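Local coordinates for protein geranylgeranyl pyrophosphate synthase (Corynebacterium glutamicum, PDB 3LK5) that probably catalyses the magnesium-dependent condensation of allylic and homoallylic diphosphates into longer isoprenoid diphosphates, as in other polyprenyl synthases, at residues Val24-Leu33 and Glu88-Phe99. Residues are numbered along the deposited sequence; the frame is centred on the assembly and turned at random.
Sequences VVRDRLTQFL and ESVLDAAASLEF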
loop_
_atom_site.group_PDB
_atom_site.type_symbol
_atom_site.label_atom_id
_atom_site.label_comp_id
_atom_site.label_asym_id
_atom_site.label_seq_id
_atom_site.Cartn_x
_atom_site.Cartn_y
_atom_site.Cartn_z
ATOM N N VAL A 24 6.355 24.455 3.900
ATOM C CA VAL A 24 7.386 23.850 3.066
ATOM C C VAL A 24 6.930 22.437 2.643
ATOM O O VAL A 24 7.089 22.078 1.493
ATOM C CB VAL A 24 8.748 23.782 3.827
ATOM C CG1 VAL A 24 9.770 23.031 3.025
ATOM C CG2 VAL A 24 9.264 25.235 4.099
ATOM N N VAL A 25 6.348 21.682 3.572
ATOM C CA VAL A 25 5.875 20.319 3.266
ATOM C C VAL A 25 4.810 20.385 2.162
ATOM O O VAL A 25 4.887 19.643 1.187
ATOM C CB VAL A 25 5.330 19.623 4.519
ATOM C CG1 VAL A 25 4.604 18.269 4.176
ATOM C CG2 VAL A 25 6.480 19.410 5.546
ATOM N N ARG A 26 3.843 21.304 2.300
ATOM C CA ARG A 26 2.800 21.477 1.277
ATOM C C ARG A 26 3.387 21.810 -0.081
ATOM O O ARG A 26 2.932 21.240 -1.084
ATOM C CB ARG A 26 1.769 22.543 1.702
ATOM C CG ARG A 26 0.527 22.610 0.794
ATOM C CD ARG A 26 -0.432 23.731 1.286
ATOM N NE ARG A 26 -1.751 23.675 0.615
ATOM C CZ ARG A 26 -2.020 24.100 -0.623
ATOM N NH1 ARG A 26 -1.061 24.575 -1.408
ATOM N NH2 ARG A 26 -3.267 23.998 -1.102
ATOM N N ASP A 27 4.406 22.676 -0.144
ATOM C CA ASP A 27 5.122 22.916 -1.408
ATOM C C ASP A 27 5.709 21.635 -2.019
ATOM O O ASP A 27 5.624 21.437 -3.235
ATOM C CB ASP A 27 6.293 23.898 -1.249
ATOM C CG ASP A 27 5.843 25.349 -1.120
ATOM O OD1 ASP A 27 4.739 25.691 -1.553
ATOM O OD2 ASP A 27 6.606 26.150 -0.562
ATOM N N ARG A 28 6.413 20.842 -1.216
ATOM C CA ARG A 28 7.023 19.614 -1.773
ATOM C C ARG A 28 5.949 18.652 -2.312
ATOM O O ARG A 28 6.127 18.042 -3.372
ATOM C CB ARG A 28 7.882 18.885 -0.702
ATOM C CG ARG A 28 8.979 19.765 -0.024
ATOM C CD ARG A 28 9.837 20.576 -1.029
ATOM N NE ARG A 28 10.488 19.771 -2.062
ATOM C CZ ARG A 28 11.176 20.291 -3.079
ATOM N NH1 ARG A 28 11.295 21.624 -3.191
ATOM N NH2 ARG A 28 11.741 19.502 -3.981
ATOM N N LEU A 29 4.861 18.499 -1.558
ATOM C CA LEU A 29 3.781 17.610 -1.951
ATOM C C LEU A 29 3.121 18.126 -3.214
ATOM O O LEU A 29 2.752 17.323 -4.088
ATOM C CB LEU A 29 2.719 17.458 -0.846
ATOM C CG LEU A 29 3.236 16.751 0.432
ATOM C CD1 LEU A 29 2.201 16.971 1.521
ATOM C CD2 LEU A 29 3.492 15.210 0.114
ATOM N N THR A 30 2.950 19.454 -3.312
ATOM C CA THR A 30 2.408 20.056 -4.546
ATOM C C THR A 30 3.239 19.718 -5.754
ATOM O O THR A 30 2.697 19.311 -6.807
ATOM C CB THR A 30 2.248 21.617 -4.415
ATOM O OG1 THR A 30 1.393 21.891 -3.307
ATOM C CG2 THR A 30 1.622 22.182 -5.689
ATOM N N GLN A 31 4.553 19.883 -5.637
ATOM C CA GLN A 31 5.432 19.587 -6.752
ATOM C C GLN A 31 5.336 18.121 -7.198
ATOM O O GLN A 31 5.317 17.811 -8.407
ATOM C CB GLN A 31 6.878 19.945 -6.411
ATOM C CG GLN A 31 6.971 21.424 -6.083
ATOM C CD GLN A 31 8.338 22.015 -6.316
ATOM O OE1 GLN A 31 8.583 23.166 -5.931
ATOM N NE2 GLN A 31 9.249 21.250 -6.931
ATOM N N PHE A 32 5.245 17.237 -6.212
ATOM C CA PHE A 32 5.193 15.804 -6.529
ATOM C C PHE A 32 3.885 15.470 -7.258
ATOM O O PHE A 32 3.886 14.757 -8.283
ATOM C CB PHE A 32 5.333 14.982 -5.224
ATOM C CG PHE A 32 5.251 13.481 -5.463
ATOM C CD1 PHE A 32 4.022 12.828 -5.469
ATOM C CD2 PHE A 32 6.412 12.751 -5.708
ATOM C CE1 PHE A 32 3.939 11.422 -5.731
ATOM C CE2 PHE A 32 6.365 11.339 -5.958
ATOM C CZ PHE A 32 5.128 10.675 -5.960
ATOM N N LEU A 33 2.767 15.942 -6.704
ATOM C CA LEU A 33 1.444 15.713 -7.277
ATOM C C LEU A 33 1.302 16.287 -8.685
ATOM O O LEU A 33 0.763 15.615 -9.598
ATOM C CB LEU A 33 0.338 16.208 -6.349
ATOM C CG LEU A 33 0.232 15.309 -5.094
ATOM C CD1 LEU A 33 -0.552 16.045 -3.954
ATOM C CD2 LEU A 33 -0.467 13.994 -5.433
ATOM N N GLU A 88 16.577 19.916 -1.043
ATOM C CA GLU A 88 15.310 19.541 -1.640
ATOM C C GLU A 88 15.037 18.035 -1.449
ATOM O O GLU A 88 13.869 17.601 -1.282
ATOM C CB GLU A 88 15.386 19.837 -3.153
ATOM C CG GLU A 88 15.629 21.314 -3.492
ATOM C CD GLU A 88 17.085 21.849 -3.239
ATOM O OE1 GLU A 88 18.067 21.110 -2.987
ATOM O OE2 GLU A 88 17.227 23.095 -3.342
ATOM N N SER A 89 16.095 17.240 -1.545
ATOM C CA SER A 89 15.957 15.759 -1.397
ATOM C C SER A 89 15.612 15.384 0.030
ATOM O O SER A 89 14.804 14.484 0.271
ATOM C CB SER A 89 17.242 15.043 -1.825
ATOM O OG SER A 89 17.582 15.368 -3.177
ATOM N N VAL A 90 16.263 16.047 0.981
ATOM C CA VAL A 90 15.914 15.815 2.385
ATOM C C VAL A 90 14.485 16.189 2.659
ATOM O O VAL A 90 13.742 15.438 3.351
ATOM C CB VAL A 90 16.883 16.592 3.332
ATOM C CG1 VAL A 90 16.482 16.391 4.794
ATOM C CG2 VAL A 90 18.321 16.148 3.068
ATOM N N LEU A 91 14.066 17.346 2.127
ATOM C CA LEU A 91 12.701 17.811 2.370
ATOM C C LEU A 91 11.668 16.882 1.709
ATOM O O LEU A 91 10.583 16.664 2.256
ATOM C CB LEU A 91 12.503 19.249 1.814
ATOM C CG LEU A 91 13.342 20.304 2.572
ATOM C CD1 LEU A 91 13.232 21.689 1.847
ATOM C CD2 LEU A 91 12.875 20.428 4.004
ATOM N N ASP A 92 12.008 16.344 0.547
ATOM C CA ASP A 92 11.092 15.394 -0.110
ATOM C C ASP A 92 10.987 14.097 0.659
ATOM O O ASP A 92 9.874 13.530 0.781
ATOM C CB ASP A 92 11.570 15.101 -1.524
ATOM C CG ASP A 92 11.163 16.198 -2.509
ATOM O OD1 ASP A 92 10.291 17.035 -2.234
ATOM O OD2 ASP A 92 11.750 16.244 -3.574
ATOM N N ALA A 93 12.136 13.630 1.189
ATOM C CA ALA A 93 12.091 12.438 2.080
ATOM C C ALA A 93 11.201 12.669 3.276
ATOM O O ALA A 93 10.371 11.811 3.607
ATOM C CB ALA A 93 13.518 12.006 2.530
ATOM N N ALA A 94 11.369 13.828 3.951
ATOM C CA ALA A 94 10.483 14.157 5.049
ATOM C C ALA A 94 9.011 14.221 4.666
ATOM O O ALA A 94 8.144 13.672 5.368
ATOM C CB ALA A 94 10.957 15.518 5.741
ATOM N N ALA A 95 8.738 14.868 3.537
ATOM C CA ALA A 95 7.369 15.094 3.088
ATOM C C ALA A 95 6.676 13.810 2.655
ATOM O O ALA A 95 5.441 13.712 2.746
ATOM C CB ALA A 95 7.358 16.122 1.908
ATOM N N SER A 96 7.458 12.826 2.202
ATOM C CA SER A 96 6.872 11.550 1.715
ATOM C C SER A 96 6.027 10.885 2.824
ATOM O O SER A 96 5.090 10.130 2.545
ATOM C CB SER A 96 7.964 10.578 1.233
ATOM O OG SER A 96 8.665 10.057 2.363
ATOM N N LEU A 97 6.377 11.141 4.087
ATOM C CA LEU A 97 5.585 10.635 5.208
ATOM C C LEU A 97 4.118 11.036 5.176
ATOM O O LEU A 97 3.270 10.298 5.682
ATOM C CB LEU A 97 6.183 11.094 6.550
ATOM C CG LEU A 97 7.614 10.591 6.768
ATOM C CD1 LEU A 97 8.126 11.109 8.105
ATOM C CD2 LEU A 97 7.671 9.049 6.779
ATOM N N GLU A 98 3.805 12.194 4.581
ATOM C CA GLU A 98 2.395 12.583 4.434
ATOM C C GLU A 98 1.596 11.616 3.554
ATOM O O GLU A 98 0.381 11.459 3.740
ATOM C CB GLU A 98 2.280 13.984 3.833
ATOM C CG GLU A 98 2.754 15.045 4.818
ATOM C CD GLU A 98 1.947 14.963 6.152
ATOM O OE1 GLU A 98 0.696 15.080 6.141
ATOM O OE2 GLU A 98 2.544 14.701 7.191
ATOM N N PHE A 99 2.257 10.999 2.577
ATOM C CA PHE A 99 1.529 9.994 1.773
ATOM C C PHE A 99 1.233 8.714 2.548
ATOM O O PHE A 99 0.185 8.089 2.353
ATOM C CB PHE A 99 2.277 9.702 0.475
ATOM C CG PHE A 99 2.044 10.706 -0.593
ATOM C CD1 PHE A 99 0.766 10.903 -1.114
ATOM C CD2 PHE A 99 3.107 11.412 -1.129
ATOM C CE1 PHE A 99 0.545 11.805 -2.155
ATOM C CE2 PHE A 99 2.900 12.317 -2.165
ATOM C CZ PHE A 99 1.596 12.511 -2.669
HETATM O O HOH W 1 8.634 17.386 -4.315
#
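Arg28 folds down onto Asp92 where segment 24-33, on helix 21-43, crosses segment 88-99, on helix 87-111, at 84°. Bends at chi2 and chi3 curl its chain back, which lets the guanidinium grip the carboxylate side-on with two nitrogens. Arg28 NE gives a nearly straight bond to Asp92 OD1 (2.7 Å), meeting it from above the carboxylate plane, while Arg28 NH2 reaches Asp92 OD2 at 3.3 Å on its syn side. Both oxygens lie close to the guanidinium plane, although the two flat groups are turned 39° apart. A water donates to both Asp92 OD1 and the backbone O of Arg28, a second link between the helices beside the salt bridge. The arginine is a knob among Glu88, Leu91, Asp92 and Ala95: its methylenes run across Leu91 CB, and Glu88 CA lies over one guanidinium face. Val24 CG1 packs on Leu91 CD1. Alanine suits the close crossing, Ala95 CB meeting Arg28 CB at 3.8 Å. Towards Phe99 the contact turns apolar. Leu29 CD2 lies 3.7 Å from Phe99 CE2, and Leu33 CD2 reaches the edge of the same ring. Phe32, its CG anti to the backbone N, swings its ring to Phe99 obliquely, the planes 59° apart; Trp158 meets Phe32 edge-to-face. The aliphatic part of Glu98 packs against Val25 CG1 and Leu29 CD1, while its carboxylate pairs with Arg64. The ion pair thus sits beside apolar contacts: its two bonds would restrict turning of the guanidinium, while Val25, Leu29, Leu33 and Phe99 are buried and Phe32 closes the partly exposed margin, away from the magnesium-binding aspartates.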